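Local coordinates for GCN5-related N-acetyltransferase (PDB 2OZG), which binds coenzyme A and probably transfers acetyl groups from acetyl-CoA to amines, perhaps of aminoglycosides, as a GNAT-family N-acetyltransferase, at residues A[11-16]-A[52-57]; A[25-30]-A[82-87]. One frame throughout, in Å; residues are numbered along the deposited sequence.

Interaction 1 (A[11-16]-A[52-57]); sequences KYTKAS and VIYREQ
The first torsions of Thr13 and Tyr54 bring their side chains together: OG1 of Thr13 sits between its own backbone N and carbonyl carbon (chi1 80°), while the Tyr54 ring swings to the side of its backbone N (chi1 -75°). The two side chains cross at about a right angle, and OG1 of Thr13 approaches the ring edge, in its plane, 3.7 Å from CE1 of Tyr54; the methyl CG2 of Thr13 is 4.0 Å from both CD1 and CE1 of Tyr54. Val52 runs alongside Thr13, and its CG2 reaches CB of Ala15 at 4.1 Å. OG1 of Thr13 also donates to the carbonyl of Lys14, from above the carbonyl plane. A glycine here, lacking both hydroxyl and methyl, would probably leave the Lys14 carbonyl without this donor and open a gap beside the Tyr54 ring. The backbones form antiparallel hydrogen-bonded pairs at Lys11-Tyr54 and Thr13-Val52, with N of Tyr54 2.7 Å from O of Lys11. Tyr12 and Ile53, the non-hydrogen-bonded pair between them, send their side chains to the other face, onto helix 96-110. Backbone hydrogen bonds thus hold the first two strands of the GNAT domain together, while the Thr13 and Tyr54 side chains meet by van der Waals contact; the Tyr54 hydroxyl bonds to Asn19.

Interaction 2 (A[25-30]-A[82-87]); sequences NILEQC and IAAVGI. With COA (coenzyme A), chain C.
Ile26 begins the contact of helix 25-30 with strand 82-87: it points toward the strand, and its CG2 lies 4.2 Å from O of Gly86. One residue on, Leu27 divides its two methyls: CD2 rests on the carbonyl oxygen of Ala84 at 3.4 Å, whereas CD1 meets the CB of Ala84. With CG beside the backbone N of its own residue (chi1 -65°), the branched end of Leu27 reaches the strand although its CB does not point there. Helix and strand run nearly perpendicular, 94° between their directions, and no hydrogen bond joins them. The strand belongs to the GNAT fold, in which the central strand before the pyrophosphate-binding loop carries the pantetheine arm of the cofactor; Gly93, Gly95, Ala97 and Ile98 complete the coenzyme A site through their backbone N atoms. NE2 of Gln29 is hydrogen-bonded to OH of Tyr204 of a second subunit. Cys30 closes the segment with SG over the backbone of the strand, 3.6 Å from CA of Gly86. Gly86 has no side chain, and the sulfur lies close to where a CB would be. Beyond Cys30 lies coenzyme A: its hydroxyl OAP accepts a nearly straight bond from N of Ile87 (3.0 Å, 177° at the hydrogen) and returns a weak one to O of Ile87, which also receives NE of Arg92. Farther back along the strand, the coenzyme A sulfur S1P lies 3.1 Å from N of Val85, with CB of Val85 beside it.

From the N terminus, strand 10-14 supplies the first half of interaction 1 and helix 20-30, which follows it, the first half of interaction 2. The chain then passes through helix 37-45 to strand 50-55, where interaction 1 closes a loop with 35 residues between its segments. Strand 58-72 then leads to strand 75-87, and interaction 2 closes with 51 between. Because the segments alternate, the two loops cross. Interaction 1 pairs the strands at the start of the GNAT domain; interaction 2 lays helix 20-30 on the strand that holds coenzyme A. They touch where CG2 of Ile53 packs 4.1 Å from CD1 of Ile87, with helix 96-110 touching both side chains.

Interaction 1 (A[11-16]-A[52-57])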
loop_
_atom_site.group_PDB
_atom_site.type_symbol
_atom_site.label_atom_id
_atom_site.label_comp_id
_atom_site.label_asym_id
_atom_site.label_seq_id
_atom_site.Cartn_x
_atom_site.Cartn_y
_atom_site.Cartn_z
ATOM N N LYS A 11 27.907 8.936 37.784
ATOM C CA LYS A 11 27.595 8.478 39.113
ATOM C C LYS A 11 26.256 7.738 38.999
ATOM O O LYS A 11 25.317 8.231 38.365
ATOM C CB LYS A 11 27.537 9.665 40.095
ATOM C CG LYS A 11 27.256 9.266 41.542
ATOM C CD LYS A 11 26.972 10.453 42.438
ATOM C CE LYS A 11 26.797 9.999 43.882
ATOM N NZ LYS A 11 26.788 11.119 44.898
ATOM N N TYR A 12 26.185 6.553 39.605
ATOM C CA TYR A 12 24.988 5.690 39.574
ATOM C C TYR A 12 24.272 5.766 40.906
ATOM O O TYR A 12 24.914 5.564 41.903
ATOM C CB TYR A 12 25.460 4.249 39.332
ATOM C CG TYR A 12 24.439 3.135 39.432
ATOM C CD1 TYR A 12 23.582 2.858 38.385
ATOM C CD2 TYR A 12 24.407 2.279 40.546
ATOM C CE1 TYR A 12 22.668 1.814 38.462
ATOM C CE2 TYR A 12 23.502 1.222 40.625
ATOM C CZ TYR A 12 22.628 0.999 39.578
ATOM O OH TYR A 12 21.718 -0.051 39.610
ATOM N N THR A 13 22.950 5.988 40.939
ATOM C CA THR A 13 22.245 6.096 42.207
ATOM C C THR A 13 20.826 5.540 42.141
ATOM O O THR A 13 20.306 5.301 41.090
ATOM C CB THR A 13 22.106 7.597 42.623
ATOM O OG1 THR A 13 21.024 8.217 41.917
ATOM C CG2 THR A 13 23.396 8.361 42.347
ATOM N N LYS A 14 20.169 5.371 43.274
ATOM C CA LYS A 14 18.773 4.950 43.235
ATOM C C LYS A 14 17.984 6.211 42.904
ATOM O O LYS A 14 18.456 7.324 43.189
ATOM C CB LYS A 14 18.363 4.260 44.555
ATOM C CG LYS A 14 19.150 2.942 44.758
ATOM C CD LYS A 14 18.776 2.139 45.995
ATOM N N ALA A 15 16.849 6.087 42.215
ATOM C CA ALA A 15 16.017 7.273 41.959
ATOM C C ALA A 15 15.470 7.735 43.296
ATOM O O ALA A 15 15.325 6.934 44.188
ATOM C CB ALA A 15 14.845 6.950 41.000
ATOM N N SER A 16 15.172 9.036 43.401
ATOM C CA SER A 16 14.648 9.677 44.600
ATOM C C SER A 16 13.643 10.711 44.138
ATOM O O SER A 16 13.549 11.025 42.935
ATOM C CB SER A 16 15.761 10.420 45.314
ATOM O OG SER A 16 16.150 11.561 44.567
ATOM N N VAL A 52 19.313 5.813 38.462
ATOM C CA VAL A 52 19.697 7.007 37.706
ATOM C C VAL A 52 21.173 7.055 37.471
ATOM O O VAL A 52 21.922 6.666 38.326
ATOM C CB VAL A 52 19.297 8.290 38.533
ATOM C CG1 VAL A 52 19.956 9.534 37.978
ATOM C CG2 VAL A 52 17.764 8.442 38.546
ATOM N N ILE A 53 21.594 7.537 36.303
ATOM C CA ILE A 53 23.012 7.833 36.062
ATOM C C ILE A 53 23.175 9.342 35.869
ATOM O O ILE A 53 22.373 9.982 35.173
ATOM C CB ILE A 53 23.611 7.020 34.877
ATOM C CG1 ILE A 53 25.111 7.223 34.774
ATOM C CG2 ILE A 53 22.968 7.354 33.566
ATOM C CD1 ILE A 53 25.708 6.470 33.634
ATOM N N TYR A 54 24.177 9.911 36.539
ATOM C CA TYR A 54 24.474 11.321 36.433
ATOM C C TYR A 54 25.742 11.511 35.657
ATOM O O TYR A 54 26.623 10.688 35.740
ATOM C CB TYR A 54 24.742 11.942 37.804
ATOM C CG TYR A 54 23.528 12.171 38.674
ATOM C CD1 TYR A 54 23.005 11.162 39.465
ATOM C CD2 TYR A 54 22.924 13.426 38.729
ATOM C CE1 TYR A 54 21.893 11.398 40.271
ATOM C CE2 TYR A 54 21.820 13.660 39.515
ATOM C CZ TYR A 54 21.307 12.649 40.285
ATOM O OH TYR A 54 20.197 12.910 41.060
ATOM N N ARG A 55 25.821 12.614 34.923
ATOM C CA ARG A 55 27.041 13.018 34.235
ATOM C C ARG A 55 27.300 14.392 34.825
ATOM O O ARG A 55 26.535 15.344 34.599
ATOM C CB ARG A 55 26.863 13.096 32.728
ATOM C CG ARG A 55 28.181 13.301 31.992
ATOM C CD ARG A 55 27.959 13.497 30.496
ATOM N NE ARG A 55 29.204 13.823 29.801
ATOM C CZ ARG A 55 29.784 15.028 29.811
ATOM N NH1 ARG A 55 29.261 16.047 30.506
ATOM N NH2 ARG A 55 30.925 15.211 29.147
ATOM N N GLU A 56 28.362 14.481 35.607
ATOM C CA GLU A 56 28.638 15.678 36.340
ATOM C C GLU A 56 27.425 15.831 37.274
ATOM O O GLU A 56 27.016 14.855 37.891
ATOM C CB GLU A 56 28.921 16.865 35.395
ATOM C CG GLU A 56 29.914 16.510 34.241
ATOM C CD GLU A 56 31.215 15.767 34.711
ATOM O OE1 GLU A 56 31.646 15.958 35.878
ATOM O OE2 GLU A 56 31.808 14.994 33.900
ATOM N N GLN A 57 26.831 17.002 37.391
ATOM C CA GLN A 57 25.720 17.153 38.320
ATOM C C GLN A 57 24.359 17.011 37.646
ATOM O O GLN A 57 23.333 17.333 38.264
ATOM C CB GLN A 57 25.768 18.537 38.992
ATOM C CG GLN A 57 27.152 19.069 39.399
ATOM C CD GLN A 57 27.886 18.174 40.365
ATOM O OE1 GLN A 57 28.209 17.022 40.057
ATOM N NE2 GLN A 57 28.203 18.720 41.534
#

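Interaction 2 (A[25-30]-A[82-87])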
loop_
_atom_site.group_PDB
_atom_site.type_symbol
_atom_site.label_atom_id
_atom_site.label_comp_id
_atom_site.label_asym_id
_atom_site.label_seq_id
_atom_site.Cartn_x
_atom_site.Cartn_y
_atom_site.Cartn_z
ATOM N N ASN A 25 10.747 12.412 32.566
ATOM C CA ASN A 25 10.814 13.217 31.343
ATOM C C ASN A 25 11.762 12.628 30.327
ATOM O O ASN A 25 11.475 12.615 29.136
ATOM C CB ASN A 25 11.335 14.599 31.663
ATOM C CG ASN A 25 10.340 15.432 32.297
ATOM O OD1 ASN A 25 9.150 15.091 32.332
ATOM N ND2 ASN A 25 10.790 16.559 32.838
ATOM N N ILE A 26 12.922 12.176 30.801
ATOM C CA ILE A 26 13.886 11.564 29.895
ATOM C C ILE A 26 13.274 10.311 29.299
ATOM O O ILE A 26 13.400 10.066 28.082
ATOM C CB ILE A 26 15.205 11.182 30.610
ATOM C CG1 ILE A 26 15.980 12.441 30.945
ATOM C CG2 ILE A 26 16.041 10.290 29.731
ATOM C CD1 ILE A 26 17.144 12.185 31.846
ATOM N N LEU A 27 12.598 9.519 30.138
ATOM C CA LEU A 27 11.935 8.288 29.660
ATOM C C LEU A 27 10.832 8.592 28.634
ATOM O O LEU A 27 10.738 7.915 27.625
ATOM C CB LEU A 27 11.417 7.451 30.833
ATOM C CG LEU A 27 12.522 6.895 31.754
ATOM C CD1 LEU A 27 11.934 5.794 32.662
ATOM C CD2 LEU A 27 13.793 6.324 31.037
ATOM N N GLU A 28 10.027 9.628 28.863
ATOM C CA GLU A 28 9.030 10.034 27.862
ATOM C C GLU A 28 9.634 10.368 26.498
ATOM O O GLU A 28 9.083 10.023 25.418
ATOM C CB GLU A 28 8.263 11.250 28.304
ATOM C CG GLU A 28 7.295 10.948 29.339
ATOM C CD GLU A 28 6.399 12.123 29.706
ATOM O OE1 GLU A 28 6.385 13.157 28.962
ATOM O OE2 GLU A 28 5.692 11.971 30.746
ATOM N N GLN A 29 10.755 11.050 26.538
ATOM C CA GLN A 29 11.443 11.416 25.326
ATOM C C GLN A 29 12.022 10.187 24.657
ATOM O O GLN A 29 11.794 9.957 23.490
ATOM C CB GLN A 29 12.519 12.455 25.618
ATOM C CG GLN A 29 13.398 12.826 24.444
ATOM C CD GLN A 29 14.177 14.105 24.748
ATOM O OE1 GLN A 29 14.184 14.566 25.888
ATOM N NE2 GLN A 29 14.806 14.681 23.750
ATOM N N CYS A 30 12.785 9.412 25.403
ATOM C CA CYS A 30 13.402 8.218 24.869
ATOM C C CYS A 30 12.445 7.259 24.190
ATOM O O CYS A 30 12.711 6.797 23.091
ATOM C CB CYS A 30 14.152 7.478 25.957
ATOM S SG CYS A 30 15.631 8.286 26.498
ATOM N N ILE A 82 15.442 -5.952 33.222
ATOM C CA ILE A 82 15.880 -4.560 33.001
ATOM C C ILE A 82 14.858 -3.899 32.082
ATOM O O ILE A 82 14.626 -4.385 30.990
ATOM C CB ILE A 82 17.299 -4.470 32.434
ATOM C CG1 ILE A 82 18.305 -5.209 33.318
ATOM C CG2 ILE A 82 17.749 -2.996 32.234
ATOM C CD1 ILE A 82 18.418 -4.651 34.640
ATOM N N ALA A 83 14.268 -2.781 32.512
ATOM C CA ALA A 83 13.329 -2.088 31.709
ATOM C C ALA A 83 13.676 -0.576 31.553
ATOM O O ALA A 83 14.431 0.034 32.341
ATOM C CB ALA A 83 11.928 -2.262 32.311
ATOM N N ALA A 84 13.043 0.021 30.554
ATOM C CA ALA A 84 13.125 1.468 30.287
ATOM C C ALA A 84 14.533 2.087 30.355
ATOM O O ALA A 84 14.753 3.055 31.079
ATOM C CB ALA A 84 12.175 2.201 31.211
ATOM N N VAL A 85 15.475 1.521 29.610
ATOM C CA VAL A 85 16.809 2.066 29.581
ATOM C C VAL A 85 16.787 3.267 28.655
ATOM O O VAL A 85 16.469 3.141 27.481
ATOM C CB VAL A 85 17.829 1.050 29.018
ATOM C CG1 VAL A 85 19.200 1.678 28.939
ATOM C CG2 VAL A 85 17.857 -0.187 29.873
ATOM N N GLY A 86 17.119 4.427 29.186
ATOM C CA GLY A 86 17.162 5.633 28.381
ATOM C C GLY A 86 18.232 6.603 28.817
ATOM O O GLY A 86 18.414 6.857 30.018
ATOM N N ILE A 87 18.926 7.157 27.831
ATOM C CA ILE A 87 19.908 8.240 28.014
ATOM C C ILE A 87 19.395 9.420 27.213
ATOM O O ILE A 87 19.112 9.275 26.058
ATOM C CB ILE A 87 21.294 7.841 27.463
ATOM C CG1 ILE A 87 21.752 6.529 28.079
ATOM C CG2 ILE A 87 22.327 8.911 27.706
ATOM C CD1 ILE A 87 22.049 6.607 29.627
HETATM N N1A COA C . 22.485 1.255 17.970
HETATM C C2A COA C . 23.523 0.404 18.085
HETATM N N3A COA C . 24.436 0.517 19.071
HETATM C C4A COA C . 24.320 1.522 19.973
HETATM C C5A COA C . 23.271 2.433 19.887
HETATM C C6A COA C . 22.336 2.274 18.844
HETATM N N6A COA C . 21.277 3.092 18.665
HETATM N N7A COA C . 23.444 3.302 20.912
HETATM C C8A COA C . 24.557 2.942 21.599
HETATM N N9A COA C . 25.079 1.850 21.016
HETATM C C1B COA C . 26.295 1.064 21.385
HETATM C C2B COA C . 27.578 1.747 20.917
HETATM O O2B COA C . 27.916 1.418 19.549
HETATM C C3B COA C . 28.592 1.292 21.959
HETATM O O3B COA C . 29.390 0.187 21.514
HETATM P P3B COA C . 30.897 0.437 20.945
HETATM O O7A COA C . 31.725 0.664 22.199
HETATM O O8A COA C . 31.180 -0.827 20.140
HETATM O O9A COA C . 30.822 1.701 20.095
HETATM C C4B COA C . 27.786 0.918 23.201
HETATM O O4B COA C . 26.409 0.873 22.805
HETATM C C5B COA C . 27.980 1.916 24.344
HETATM O O5B COA C . 27.448 3.187 23.943
HETATM P P1A COA C . 26.922 4.319 24.991
HETATM O O1A COA C . 27.075 3.811 26.406
HETATM O O2A COA C . 27.593 5.639 24.608
HETATM O O3A COA C . 25.346 4.437 24.569
HETATM P P2A COA C . 24.452 5.808 24.668
HETATM O O4A COA C . 24.829 6.470 25.997
HETATM O O5A COA C . 24.676 6.602 23.382
HETATM O O6A COA C . 22.904 5.201 24.718
HETATM C CBP COA C . 20.456 4.865 24.002
HETATM C CCP COA C . 21.735 5.731 24.020
HETATM C CDP COA C . 20.457 4.093 25.320
HETATM C CEP COA C . 20.685 3.815 22.918
HETATM C CAP COA C . 19.181 5.811 23.839
HETATM O OAP COA C . 18.465 6.035 25.101
HETATM C C9P COA C . 18.079 5.592 22.765
HETATM O O9P COA C . 18.228 5.996 21.489
HETATM N N8P COA C . 16.854 5.090 23.021
HETATM C C7P COA C . 16.163 4.523 24.180
HETATM C C6P COA C . 15.783 3.151 23.648
HETATM C C5P COA C . 16.736 2.086 24.169
HETATM O O5P COA C . 17.955 2.241 24.112
HETATM N N4P COA C . 16.190 0.965 24.663
HETATM C C3P COA C . 16.908 -0.192 25.189
HETATM C C2P COA C . 15.840 -1.113 25.737
HETATM S S1P COA C . 15.074 -0.399 27.251
#